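Local coordinates for putative exported protein (Bacteroides fragilis, PDB 3FZX), which is of unknown function but binds calcium ions and may, as an exported beta-barrel protein, bind lipid, at residues M116-R130 with R140-T152. Sequence-based numbering, arbitrary orientation. Where two conformers were deposited one is given.
With CA (calcium ion), chain B; CA (calcium ion), chain C.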
loop_
_atom_site.group_PDB
_atom_site.type_symbol
_atom_site.label_atom_id
_atom_site.label_comp_id
_atom_site.label_asym_id
_atom_site.label_seq_id
_atom_site.Cartn_x
_atom_site.Cartn_y
_atom_site.Cartn_z
HETATM N N MSE A 116 -26.405 -1.699 -0.070
HETATM C CA MSE A 116 -26.160 -0.656 0.877
HETATM C C MSE A 116 -27.258 0.350 0.788
HETATM O O MSE A 116 -27.818 0.547 -0.269
HETATM C CB MSE A 116 -24.834 0.007 0.542
HETATM C CG MSE A 116 -23.683 -0.891 0.853
HETATM SE SE MSE A 116 -22.006 -0.085 0.359
HETATM C CE MSE A 116 -22.045 -0.379 -1.545
ATOM N N ASN A 117 -27.584 0.962 1.917
ATOM C CA ASN A 117 -28.508 2.080 1.943
ATOM C C ASN A 117 -27.729 3.380 1.717
ATOM O O ASN A 117 -26.569 3.496 2.125
ATOM C CB ASN A 117 -29.264 2.081 3.260
ATOM C CG ASN A 117 -30.213 0.894 3.372
ATOM O OD1 ASN A 117 -30.794 0.471 2.380
ATOM N ND2 ASN A 117 -30.369 0.353 4.570
ATOM N N PRO A 118 -28.339 4.349 1.017
ATOM C CA PRO A 118 -27.726 5.668 0.855
ATOM C C PRO A 118 -27.260 6.220 2.199
ATOM O O PRO A 118 -28.024 6.222 3.162
ATOM C CB PRO A 118 -28.865 6.522 0.288
ATOM C CG PRO A 118 -29.762 5.563 -0.394
ATOM C CD PRO A 118 -29.598 4.227 0.259
ATOM N N GLY A 119 -26.005 6.651 2.255
ATOM C CA GLY A 119 -25.414 7.147 3.471
ATOM C C GLY A 119 -24.547 6.131 4.167
ATOM O O GLY A 119 -23.796 6.507 5.038
ATOM N N ASP A 120 -24.629 4.847 3.810
ATOM C CA ASP A 120 -23.782 3.833 4.456
ATOM C C ASP A 120 -22.303 4.168 4.216
ATOM O O ASP A 120 -21.870 4.357 3.066
ATOM C CB ASP A 120 -24.056 2.425 3.922
ATOM C CG ASP A 120 -25.370 1.847 4.390
ATOM O OD1 ASP A 120 -26.085 2.439 5.219
ATOM O OD2 ASP A 120 -25.692 0.756 3.900
ATOM N N ASP A 121 -21.527 4.215 5.301
ATOM C CA ASP A 121 -20.121 4.632 5.225
ATOM C C ASP A 121 -19.112 3.748 5.937
ATOM O O ASP A 121 -17.908 3.856 5.684
ATOM C CB ASP A 121 -19.970 6.087 5.732
ATOM C CG ASP A 121 -20.346 6.257 7.195
ATOM O OD1 ASP A 121 -21.540 6.225 7.519
ATOM O OD2 ASP A 121 -19.463 6.457 8.046
ATOM N N ASP A 122 -19.558 2.865 6.812
ATOM C CA ASP A 122 -18.616 2.149 7.659
ATOM C C ASP A 122 -17.902 1.058 6.873
ATOM O O ASP A 122 -16.837 0.648 7.269
ATOM C CB ASP A 122 -19.296 1.670 8.960
ATOM C CG ASP A 122 -19.909 2.856 9.782
ATOM O OD1 ASP A 122 -19.287 3.952 9.934
ATOM O OD2 ASP A 122 -21.046 2.695 10.272
ATOM N N GLU A 123 -18.432 0.663 5.722
ATOM C CA GLU A 123 -17.754 -0.295 4.853
ATOM C C GLU A 123 -16.642 0.332 4.002
ATOM O O GLU A 123 -15.962 -0.408 3.290
ATOM C CB GLU A 123 -18.722 -0.991 3.888
ATOM C CG GLU A 123 -19.929 -1.695 4.537
ATOM C CD GLU A 123 -21.143 -0.768 4.760
ATOM O OE1 GLU A 123 -20.958 0.478 4.888
ATOM O OE2 GLU A 123 -22.277 -1.299 4.818
ATOM N N PHE A 124 -16.461 1.656 4.032
ATOM C CA PHE A 124 -15.425 2.321 3.196
ATOM C C PHE A 124 -14.278 2.808 4.063
ATOM O O PHE A 124 -14.520 3.492 5.028
ATOM C CB PHE A 124 -16.009 3.538 2.476
ATOM C CG PHE A 124 -17.101 3.222 1.490
ATOM C CD1 PHE A 124 -18.417 3.143 1.895
ATOM C CD2 PHE A 124 -16.813 3.043 0.160
ATOM C CE1 PHE A 124 -19.405 2.881 0.989
ATOM C CE2 PHE A 124 -17.784 2.773 -0.746
ATOM C CZ PHE A 124 -19.092 2.681 -0.343
ATOM N N ASP A 125 -13.035 2.480 3.720
ATOM C CA ASP A 125 -11.874 2.945 4.483
ATOM C C ASP A 125 -11.347 4.261 3.904
ATOM O O ASP A 125 -11.453 4.518 2.701
ATOM C CB ASP A 125 -10.715 1.964 4.392
ATOM C CG ASP A 125 -11.021 0.599 4.999
ATOM O OD1 ASP A 125 -11.843 0.479 5.948
ATOM O OD2 ASP A 125 -10.398 -0.379 4.512
ATOM N N ASP A 126 -10.769 5.069 4.782
ATOM C CA ASP A 126 -10.100 6.293 4.419
ATOM C C ASP A 126 -8.735 5.952 3.813
ATOM O O ASP A 126 -8.234 4.851 3.995
ATOM C CB ASP A 126 -9.901 7.179 5.663
ATOM C CG ASP A 126 -11.206 7.624 6.287
ATOM O OD1 ASP A 126 -12.276 7.515 5.665
ATOM O OD2 ASP A 126 -11.165 8.072 7.432
ATOM N N GLY A 127 -8.121 6.897 3.112
ATOM C CA GLY A 127 -6.788 6.663 2.587
ATOM C C GLY A 127 -6.072 7.949 2.310
ATOM O O GLY A 127 -6.720 8.970 2.083
ATOM N N THR A 128 -4.735 7.885 2.341
ATOM C CA THR A 128 -3.887 9.049 2.096
ATOM C C THR A 128 -2.843 8.732 1.023
ATOM O O THR A 128 -2.136 7.726 1.095
ATOM C CB THR A 128 -3.214 9.510 3.383
ATOM O OG1 THR A 128 -4.240 9.813 4.325
ATOM C CG2 THR A 128 -2.341 10.745 3.156
ATOM N N LEU A 129 -2.807 9.579 0.006
ATOM C CA LEU A 129 -1.826 9.502 -1.058
ATOM C C LEU A 129 -0.869 10.669 -0.890
ATOM O O LEU A 129 -1.307 11.808 -0.740
ATOM C CB LEU A 129 -2.521 9.588 -2.427
ATOM C CG LEU A 129 -1.638 9.519 -3.664
ATOM C CD1 LEU A 129 -0.966 8.154 -3.838
ATOM C CD2 LEU A 129 -2.484 9.910 -4.864
ATOM N N ARG A 130 0.432 10.382 -0.922
ATOM C CA ARG A 130 1.466 11.413 -0.883
ATOM C C ARG A 130 2.297 11.341 -2.161
ATOM O O ARG A 130 2.672 10.250 -2.594
ATOM C CB ARG A 130 2.340 11.241 0.365
ATOM C CG ARG A 130 1.572 11.651 1.667
ATOM C CD ARG A 130 2.291 11.233 2.886
ATOM N NE ARG A 130 1.722 11.812 4.101
ATOM C CZ ARG A 130 2.151 11.581 5.336
ATOM N NH1 ARG A 130 3.150 10.733 5.568
ATOM N NH2 ARG A 130 1.570 12.199 6.358
ATOM N N ARG A 140 6.061 18.630 -3.360
ATOM C CA ARG A 140 5.329 17.490 -2.823
ATOM C C ARG A 140 3.877 17.837 -2.503
ATOM O O ARG A 140 3.509 19.009 -2.429
ATOM C CB ARG A 140 6.018 16.967 -1.574
ATOM C CG ARG A 140 6.072 17.899 -0.419
ATOM C CD ARG A 140 6.949 17.306 0.659
ATOM N NE ARG A 140 6.866 18.060 1.905
ATOM C CZ ARG A 140 7.449 19.244 2.125
ATOM N NH1 ARG A 140 8.142 19.881 1.185
ATOM N NH2 ARG A 140 7.305 19.820 3.289
ATOM N N ALA A 141 3.072 16.806 -2.268
ATOM C CA ALA A 141 1.657 16.986 -2.004
ATOM C C ALA A 141 1.123 15.814 -1.198
ATOM O O ALA A 141 1.675 14.723 -1.262
ATOM C CB ALA A 141 0.905 17.090 -3.344
ATOM N N GLU A 142 0.046 16.053 -0.458
ATOM C CA GLU A 142 -0.706 15.009 0.233
ATOM C C GLU A 142 -2.197 15.128 -0.093
ATOM O O GLU A 142 -2.778 16.228 0.029
ATOM C CB GLU A 142 -0.525 15.118 1.726
ATOM C CG GLU A 142 -1.312 14.071 2.531
ATOM C CD GLU A 142 -1.108 14.219 4.029
ATOM O OE1 GLU A 142 -0.125 13.699 4.576
ATOM O OE2 GLU A 142 -1.953 14.846 4.682
ATOM N N ILE A 143 -2.811 14.015 -0.511
ATOM C CA ILE A 143 -4.270 13.976 -0.758
ATOM C C ILE A 143 -4.922 12.974 0.199
ATOM O O ILE A 143 -4.691 11.760 0.101
ATOM C CB ILE A 143 -4.651 13.598 -2.203
ATOM C CG1 ILE A 143 -3.984 14.533 -3.231
ATOM C CG2 ILE A 143 -6.199 13.714 -2.388
ATOM C CD1 ILE A 143 -4.049 14.017 -4.676
ATOM N N SER A 144 -5.714 13.484 1.124
ATOM C CA SER A 144 -6.400 12.646 2.096
ATOM C C SER A 144 -7.855 12.496 1.688
ATOM O O SER A 144 -8.539 13.499 1.476
ATOM C CB SER A 144 -6.319 13.278 3.476
ATOM O OG SER A 144 -6.611 12.303 4.461
ATOM N N VAL A 145 -8.312 11.249 1.541
ATOM C CA VAL A 145 -9.715 10.943 1.148
ATOM C C VAL A 145 -10.370 10.280 2.354
ATOM O O VAL A 145 -9.814 9.342 2.946
ATOM C CB VAL A 145 -9.796 10.028 -0.086
ATOM C CG1 VAL A 145 -11.246 9.693 -0.449
ATOM C CG2 VAL A 145 -9.094 10.692 -1.281
ATOM N N PHE A 146 -11.533 10.777 2.747
ATOM C CA PHE A 146 -12.174 10.294 3.959
ATOM C C PHE A 146 -13.677 10.464 3.938
ATOM O O PHE A 146 -14.225 11.136 3.077
ATOM C CB PHE A 146 -11.553 10.949 5.207
ATOM C CG PHE A 146 -11.604 12.456 5.200
ATOM C CD1 PHE A 146 -10.629 13.192 4.535
ATOM C CD2 PHE A 146 -12.637 13.128 5.832
ATOM C CE1 PHE A 146 -10.692 14.566 4.500
ATOM C CE2 PHE A 146 -12.713 14.507 5.805
ATOM C CZ PHE A 146 -11.737 15.231 5.140
ATOM N N ASP A 147 -14.343 9.781 4.860
ATOM C CA ASP A 147 -15.780 9.822 4.957
ATOM C C ASP A 147 -16.433 9.424 3.642
ATOM O O ASP A 147 -17.407 9.996 3.248
ATOM C CB ASP A 147 -16.243 11.226 5.388
ATOM C CG ASP A 147 -15.895 11.538 6.836
ATOM O OD1 ASP A 147 -15.276 10.685 7.536
ATOM O OD2 ASP A 147 -16.242 12.648 7.292
ATOM N N ARG A 148 -15.894 8.420 2.978
ATOM C CA ARG A 148 -16.511 7.903 1.773
ATOM C C ARG A 148 -17.841 7.245 2.202
ATOM O O ARG A 148 -17.940 6.635 3.273
ATOM C CB ARG A 148 -15.592 6.874 1.131
ATOM C CG ARG A 148 -14.230 7.420 0.778
ATOM C CD ARG A 148 -13.181 6.327 0.725
ATOM N NE ARG A 148 -13.376 5.504 -0.432
ATOM C CZ ARG A 148 -13.164 4.186 -0.530
ATOM N NH1 ARG A 148 -12.720 3.433 0.485
ATOM N NH2 ARG A 148 -13.418 3.623 -1.702
ATOM N N GLU A 149 -18.868 7.416 1.380
ATOM C CA GLU A 149 -20.177 6.835 1.622
ATOM C C GLU A 149 -20.927 6.559 0.320
ATOM O O GLU A 149 -20.739 7.224 -0.699
ATOM C CB GLU A 149 -21.033 7.738 2.501
ATOM C CG GLU A 149 -21.431 9.048 1.852
ATOM C CD GLU A 149 -22.225 9.950 2.796
ATOM O OE1 GLU A 149 -22.381 9.634 3.990
ATOM O OE2 GLU A 149 -22.707 10.980 2.330
ATOM N N PHE A 150 -21.818 5.593 0.424
ATOM C CA PHE A 150 -22.622 5.140 -0.663
ATOM C C PHE A 150 -23.723 6.162 -0.952
ATOM O O PHE A 150 -24.346 6.672 -0.030
ATOM C CB PHE A 150 -23.226 3.765 -0.293
ATOM C CG PHE A 150 -24.153 3.216 -1.316
ATOM C CD1 PHE A 150 -23.663 2.526 -2.420
ATOM C CD2 PHE A 150 -25.530 3.380 -1.180
ATOM C CE1 PHE A 150 -24.529 1.998 -3.380
ATOM C CE2 PHE A 150 -26.400 2.852 -2.131
ATOM C CZ PHE A 150 -25.890 2.162 -3.239
ATOM N N VAL A 151 -23.971 6.411 -2.238
ATOM C CA VAL A 151 -25.050 7.296 -2.696
ATOM C C VAL A 151 -26.159 6.479 -3.381
ATOM O O VAL A 151 -27.309 6.472 -2.946
ATOM C CB VAL A 151 -24.512 8.376 -3.659
ATOM C CG1 VAL A 151 -25.668 9.238 -4.191
ATOM C CG2 VAL A 151 -23.435 9.239 -2.952
ATOM N N THR A 152 -25.789 5.778 -4.438
ATOM C CA THR A 152 -26.721 4.990 -5.206
ATOM C C THR A 152 -25.973 4.070 -6.185
ATOM O O THR A 152 -24.713 4.081 -6.265
ATOM C CB THR A 152 -27.690 5.907 -6.007
ATOM O OG1 THR A 152 -28.746 5.112 -6.545
ATOM C CG2 THR A 152 -26.980 6.643 -7.174
HETATM CA CA CA B . -20.863 6.391 10.041
HETATM CA CA CA C . -23.518 7.557 7.134
HETATM O O HOH W 1 -16.390 6.087 5.265
HETATM O O HOH W 2 -18.244 6.382 11.165
HETATM O O HOH W 3 -22.760 5.048 10.314
HETATM O O HOH W 4 -13.809 6.525 3.877
HETATM O O HOH W 5 -21.349 6.544 12.430
HETATM O O HOH W 6 -19.918 8.230 10.696
HETATM O O HOH W 7 -24.426 5.703 8.026
#
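The Phe150 ring is the main bump here, set against the 116-120 loop, which supplies one face and an edge of its hollow; the backbone at Thr152 N covers the opposite face. Selenomethionine Met116 lies over the first face, its CB 3.9 Å from the ring centroid in a CH-pi contact; its chain then bends (chi3 -78°) to bring CE within 3.4 Å of Phe150 CD1, with SE oblique to the ring. Pro118 N meets the ring edge, and Phe150 CB rests near Phe124 CE1. Two nearly straight backbone bonds close this pocket, Gly119 N to Phe150 O and Phe150 N to Asp120 O (2.9 Å). Gly119 O and Asp121 OD1 bind one calcium ion; Asp121, through both carboxylate oxygens, also grips the second, so OD1 bridges the two metals.

Farther along, Arg148 wedges in beside Phe124. Phe124 CD2 sits over the centre of the guanidinium face, the two planes 84° apart, while Arg148 CB packs 3.6 Å from Phe124 CB. A bend at chi3 (72°) carries Arg148 NH1 to a lone pair of Asp125 O at 2.8 Å; Asn107 takes NH2. Asp126 leans its carboxyl carbon CG against Phe146 CB (3.5 Å).

Regular antiparallel pairing then runs from Gly127–Val145 to Arg130–Glu142. Leu129 and Ile143 share one face. On the other, Thr128 CG2 nestles against Glu142 CG (3.5 Å), and Arg130 lies alongside Glu142, guanidinium and carboxylate nearly coplanar. Arg130 NE and NH2 converge side-on upon OE1 (NE at 2.7 Å), so that two bonds hold one oxygen. Arg130 NH1 also bridges to Glu49 of the second subunit.

The paired residues 127-130 and 142-145 belong to the hairpin of strands 127-133 and 136-158 in a closed antiparallel barrel with the YmcC-like fold; the calcium-binding loop before it lies along the longer strand.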